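Local coordinates for protein MmoQ Response regulator (Methylococcus capsulatus, PDB 3LJX) that probably makes cyclic di-GMP from two GTP molecules through a GGDEF domain outside this fragment, which holds the HDOD domain of the response regulator, at residues A82-Q85 / F86-L90; H181-L184 / T185-L188. All blocks are in the same frame, centred on the assembly; numbering follows the deposited sequence.

Contact 1. Residues A82-Q85 / F86-L90; sequences AVRQ and FALSL
The Phe86 ring presents its edge to the backbone one turn earlier: CD2 lies 3.4 Å from Ala82 O, near the ring plane, and Val83 O also sits at that edge. The neighbouring Gln85 C approaches obliquely. CG of Phe86 stands anti to its carbonyl carbon (chi1 -81°), which swings the ring back along the helix toward Ala82. Outside the two segments the ring meets that of Phe56 with the planes about 55° apart.

The backbone beside the ring is helical but not uniformly tight. Phe86 N makes two weak bonds, to Ala82 O and Val83 O, whereas Ala87 N reaches Val83 O at 3.1 Å. Leu88 N donates to Arg84 O at 2.8 Å.

Around the helix from the ring, Arg84 and Leu88 run side by side in the same direction. Their side chains touch through aliphatic parts, CG and CD of Arg84 each lying 4.1 Å from Leu88 CD1. Separately, Leu88 CG rests 3.4 Å from the backbone oxygen Arg84 O. The Arg84 chain turns about its CG-CD bond (chi3 -105°), which carries NE away from Leu88 toward Ala29 O, to which it makes a weak bond.

One turn on from Gln85, the Ser89 hydroxyl turns back on the backbone, OG donating to Phe86 O at 2.5 Å, while Ser89 CB lies 3.5 Å from Gln85 O.

Helix 80-88 thus offers different sides to three other helices of the HDOD domain. Phe86 packs on Leu49, Arg52 and Ile53 of helix 47-58, Ala87 on Ile25 and Ala29 of helix 19-29, and Val83 on Ile75 and Val78 of helix 71-78.

Contact 2. Residues H181-L184 / T185-L188; sequences HDEL and TRML
His181 O is gripped twice by Thr185: OG1 donates to it at 2.8 Å, tilted 20° from the carbonyl plane, and N at 3.0 Å. With OG1 anti to the carbonyl carbon of Thr185 (chi1 -68°), the hydroxyl points toward the preceding turn, as helical serines and threonines often do when they bond to the carbonyl four residues back.

Arg186 folds back over the same turn. Its guanidinium lays one face on the backbone, with Glu183 CA 3.6 Å above the plane and Asp182 O over that face too. The CB atoms of Asp182 and Glu183 touch the guanidinium, but the charged ends do not meet it: Asp182 OD2 stays 5.7 Å from Arg186 NH1. Glu183 OE1 is 5.9 Å from Arg186 NH2 and is hydrogen-bonded to Thr179 OG1. Glu183 OE2 comes within 3.7 Å of SE of Met187, a selenomethionine whose side chain is poorly ordered. Farther along, Leu184 CD2 meets Leu188 CD1 at 3.6 Å, the two side chains crossing obliquely.

In the second shell, Gly145 N donates to Thr185 OG1, while Asp180 OD1 accepts from the first-turn amides of Glu183 and, weakly, Asp182.

Helix 181-191 packs in the HDOD domain against three others: Leu184 and Leu188 face helix 144-152, Thr185 and Arg186 touch helix 196-204, and His181 and Asp182 lean on Ile170 of helix 166-177.

How the contacts relate
Contacts 1 and 2 each join successive turns of their own helix, 80-88 or 181-191, and both fall within the HDOD sequence family of this all-helical chain. Their centres are 25 Å apart and their nearest atoms about 14 Å, so they do not touch. Contact 1 lies farther out, its centre 19 Å from that of the chain against 11 Å for contact 2, in keeping with two buried residues in the first and four in the second. Along the chain they stand in series, contact 1 closing before contact 2 opens. The GGDEF domain of the whole protein would probably supply the cyclase site, apart from both.

Contact 1. Residues A82-Q85 / F86-L90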
loop_
_atom_site.group_PDB
_atom_site.type_symbol
_atom_site.label_atom_id
_atom_site.label_comp_id
_atom_site.label_asym_id
_atom_site.label_seq_id
_atom_site.Cartn_x
_atom_site.Cartn_y
_atom_site.Cartn_z
ATOM N N ALA A 82 -10.651 -18.893 -6.819
ATOM C CA ALA A 82 -9.229 -18.802 -6.495
ATOM C C ALA A 82 -8.970 -17.687 -5.480
ATOM O O ALA A 82 -8.252 -17.886 -4.504
ATOM C CB ALA A 82 -8.388 -18.600 -7.753
ATOM N N VAL A 83 -9.576 -16.521 -5.691
ATOM C CA VAL A 83 -9.357 -15.415 -4.777
ATOM C C VAL A 83 -9.902 -15.775 -3.396
ATOM O O VAL A 83 -9.301 -15.433 -2.366
ATOM C CB VAL A 83 -9.978 -14.107 -5.304
ATOM C CG1 VAL A 83 -10.098 -13.071 -4.188
ATOM C CG2 VAL A 83 -9.154 -13.583 -6.486
ATOM N N ARG A 84 -11.026 -16.489 -3.377
ATOM C CA ARG A 84 -11.619 -16.926 -2.117
ATOM C C ARG A 84 -10.654 -17.811 -1.315
ATOM O O ARG A 84 -10.533 -17.672 -0.091
ATOM C CB ARG A 84 -12.941 -17.650 -2.356
ATOM C CG ARG A 84 -13.691 -17.952 -1.070
ATOM C CD ARG A 84 -14.682 -19.083 -1.255
ATOM N NE ARG A 84 -16.052 -18.602 -1.311
ATOM C CZ ARG A 84 -16.764 -18.521 -2.428
ATOM N NH1 ARG A 84 -16.227 -18.901 -3.589
ATOM N NH2 ARG A 84 -18.012 -18.068 -2.377
ATOM N N GLN A 85 -9.952 -18.704 -2.005
ATOM C CA GLN A 85 -8.924 -19.525 -1.361
ATOM C C GLN A 85 -7.911 -18.677 -0.573
ATOM O O GLN A 85 -7.509 -19.047 0.531
ATOM C CB GLN A 85 -8.192 -20.388 -2.399
ATOM C CG GLN A 85 -9.054 -21.498 -2.993
ATOM C CD GLN A 85 -9.349 -22.587 -1.986
ATOM O OE1 GLN A 85 -8.440 -23.074 -1.311
ATOM N NE2 GLN A 85 -10.619 -22.978 -1.878
ATOM N N PHE A 86 -7.482 -17.552 -1.145
ATOM C CA PHE A 86 -6.516 -16.699 -0.462
ATOM C C PHE A 86 -7.150 -16.081 0.773
ATOM O O PHE A 86 -6.512 -15.980 1.836
ATOM C CB PHE A 86 -5.990 -15.612 -1.400
ATOM C CG PHE A 86 -4.914 -16.099 -2.318
ATOM C CD1 PHE A 86 -3.589 -16.090 -1.914
ATOM C CD2 PHE A 86 -5.227 -16.605 -3.572
ATOM C CE1 PHE A 86 -2.584 -16.558 -2.755
ATOM C CE2 PHE A 86 -4.231 -17.084 -4.418
ATOM C CZ PHE A 86 -2.907 -17.062 -4.008
ATOM N N ALA A 87 -8.410 -15.672 0.632
ATOM C CA ALA A 87 -9.174 -15.140 1.764
ATOM C C ALA A 87 -9.361 -16.167 2.893
ATOM O O ALA A 87 -9.197 -15.838 4.071
ATOM C CB ALA A 87 -10.512 -14.585 1.299
ATOM N N LEU A 88 -9.675 -17.412 2.537
ATOM C CA LEU A 88 -9.848 -18.463 3.542
ATOM C C LEU A 88 -8.511 -18.842 4.150
ATOM O O LEU A 88 -8.465 -19.478 5.200
ATOM C CB LEU A 88 -10.479 -19.716 2.931
ATOM C CG LEU A 88 -11.893 -19.594 2.362
ATOM C CD1 LEU A 88 -12.211 -20.800 1.487
ATOM C CD2 LEU A 88 -12.920 -19.429 3.474
ATOM N N SER A 89 -7.414 -18.474 3.497
ATOM C CA SER A 89 -6.109 -18.894 4.005
ATOM C C SER A 89 -5.753 -18.167 5.299
ATOM O O SER A 89 -4.907 -18.628 6.053
ATOM C CB SER A 89 -5.001 -18.717 2.961
ATOM O OG SER A 89 -4.643 -17.354 2.845
ATOM N N LEU A 90 -6.401 -17.036 5.565
ATOM C CA LEU A 90 -6.140 -16.313 6.809
ATOM C C LEU A 90 -6.436 -17.191 8.034
ATOM O O LEU A 90 -5.823 -17.015 9.088
ATOM C CB LEU A 90 -6.932 -15.002 6.876
ATOM C CG LEU A 90 -6.686 -13.995 5.753
ATOM C CD1 LEU A 90 -7.637 -12.839 5.901
ATOM C CD2 LEU A 90 -5.234 -13.519 5.722
#

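Contact 2. Residues H181-L184 / T185-L188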
loop_
_atom_site.group_PDB
_atom_site.type_symbol
_atom_site.label_atom_id
_atom_site.label_comp_id
_atom_site.label_asym_id
_atom_site.label_seq_id
_atom_site.Cartn_x
_atom_site.Cartn_y
_atom_site.Cartn_z
ATOM N N HIS A 181 12.831 1.052 3.868
ATOM C CA HIS A 181 11.417 0.728 3.714
ATOM C C HIS A 181 10.809 1.233 2.392
ATOM O O HIS A 181 9.888 0.609 1.849
ATOM C CB HIS A 181 10.598 1.166 4.931
ATOM C CG HIS A 181 10.707 2.621 5.263
ATOM N ND1 HIS A 181 10.152 3.612 4.478
ATOM C CD2 HIS A 181 11.252 3.254 6.330
ATOM C CE1 HIS A 181 10.372 4.789 5.036
ATOM N NE2 HIS A 181 11.041 4.600 6.159
ATOM N N ASP A 182 11.354 2.329 1.857
ATOM C CA ASP A 182 10.882 2.866 0.573
ATOM C C ASP A 182 11.404 2.075 -0.635
ATOM O O ASP A 182 10.650 1.769 -1.561
ATOM C CB ASP A 182 11.211 4.364 0.438
ATOM C CG ASP A 182 10.392 5.219 1.388
ATOM O OD1 ASP A 182 9.222 4.853 1.646
ATOM O OD2 ASP A 182 10.908 6.247 1.878
ATOM N N GLU A 183 12.688 1.738 -0.630
ATOM C CA GLU A 183 13.207 0.859 -1.670
ATOM C C GLU A 183 12.466 -0.477 -1.611
ATOM O O GLU A 183 12.019 -1.010 -2.629
ATOM C CB GLU A 183 14.701 0.626 -1.490
ATOM C CG GLU A 183 15.321 -0.159 -2.643
ATOM C CD GLU A 183 16.597 -0.890 -2.244
ATOM O OE1 GLU A 183 16.977 -0.839 -1.054
ATOM O OE2 GLU A 183 17.222 -1.525 -3.119
ATOM N N LEU A 184 12.316 -1.012 -0.407
ATOM C CA LEU A 184 11.676 -2.305 -0.258
ATOM C C LEU A 184 10.248 -2.249 -0.846
ATOM O O LEU A 184 9.827 -3.150 -1.569
ATOM C CB LEU A 184 11.659 -2.701 1.219
ATOM C CG LEU A 184 11.805 -4.185 1.523
ATOM C CD1 LEU A 184 11.257 -4.518 2.918
ATOM C CD2 LEU A 184 11.135 -5.008 0.451
ATOM N N THR A 185 9.515 -1.180 -0.551
ATOM C CA THR A 185 8.182 -1.006 -1.121
ATOM C C THR A 185 8.194 -1.135 -2.650
ATOM O O THR A 185 7.429 -1.919 -3.244
ATOM C CB THR A 185 7.587 0.350 -0.714
ATOM O OG1 THR A 185 7.325 0.349 0.699
ATOM C CG2 THR A 185 6.290 0.611 -1.473
ATOM N N ARG A 186 9.081 -0.380 -3.284
ATOM C CA ARG A 186 9.173 -0.385 -4.749
ATOM C C ARG A 186 9.510 -1.762 -5.281
ATOM O O ARG A 186 8.977 -2.182 -6.312
ATOM C CB ARG A 186 10.217 0.611 -5.251
ATOM C CG ARG A 186 10.022 2.037 -4.720
ATOM C CD ARG A 186 10.889 3.054 -5.507
ATOM N NE ARG A 186 12.311 2.981 -5.170
ATOM C CZ ARG A 186 12.870 3.631 -4.149
ATOM N NH1 ARG A 186 12.124 4.401 -3.360
ATOM N NH2 ARG A 186 14.174 3.518 -3.914
HETATM N N MSE A 187 10.395 -2.469 -4.586
HETATM C CA MSE A 187 10.780 -3.802 -5.037
HETATM C C MSE A 187 9.613 -4.755 -4.887
HETATM O O MSE A 187 9.373 -5.571 -5.763
HETATM C CB MSE A 187 11.982 -4.335 -4.266
HETATM C CG MSE A 187 13.260 -3.524 -4.474
HETATM SE SE MSE A 187 14.675 -4.165 -3.278
HETATM C CE MSE A 187 14.751 -6.027 -3.870
ATOM N N LEU A 188 8.887 -4.639 -3.778
ATOM C CA LEU A 188 7.701 -5.463 -3.551
ATOM C C LEU A 188 6.670 -5.183 -4.657
ATOM O O LEU A 188 6.169 -6.113 -5.316
ATOM C CB LEU A 188 7.115 -5.165 -2.163
ATOM C CG LEU A 188 7.349 -6.186 -1.037
ATOM C CD1 LEU A 188 8.656 -6.944 -1.203
ATOM C CD2 LEU A 188 7.263 -5.558 0.345
#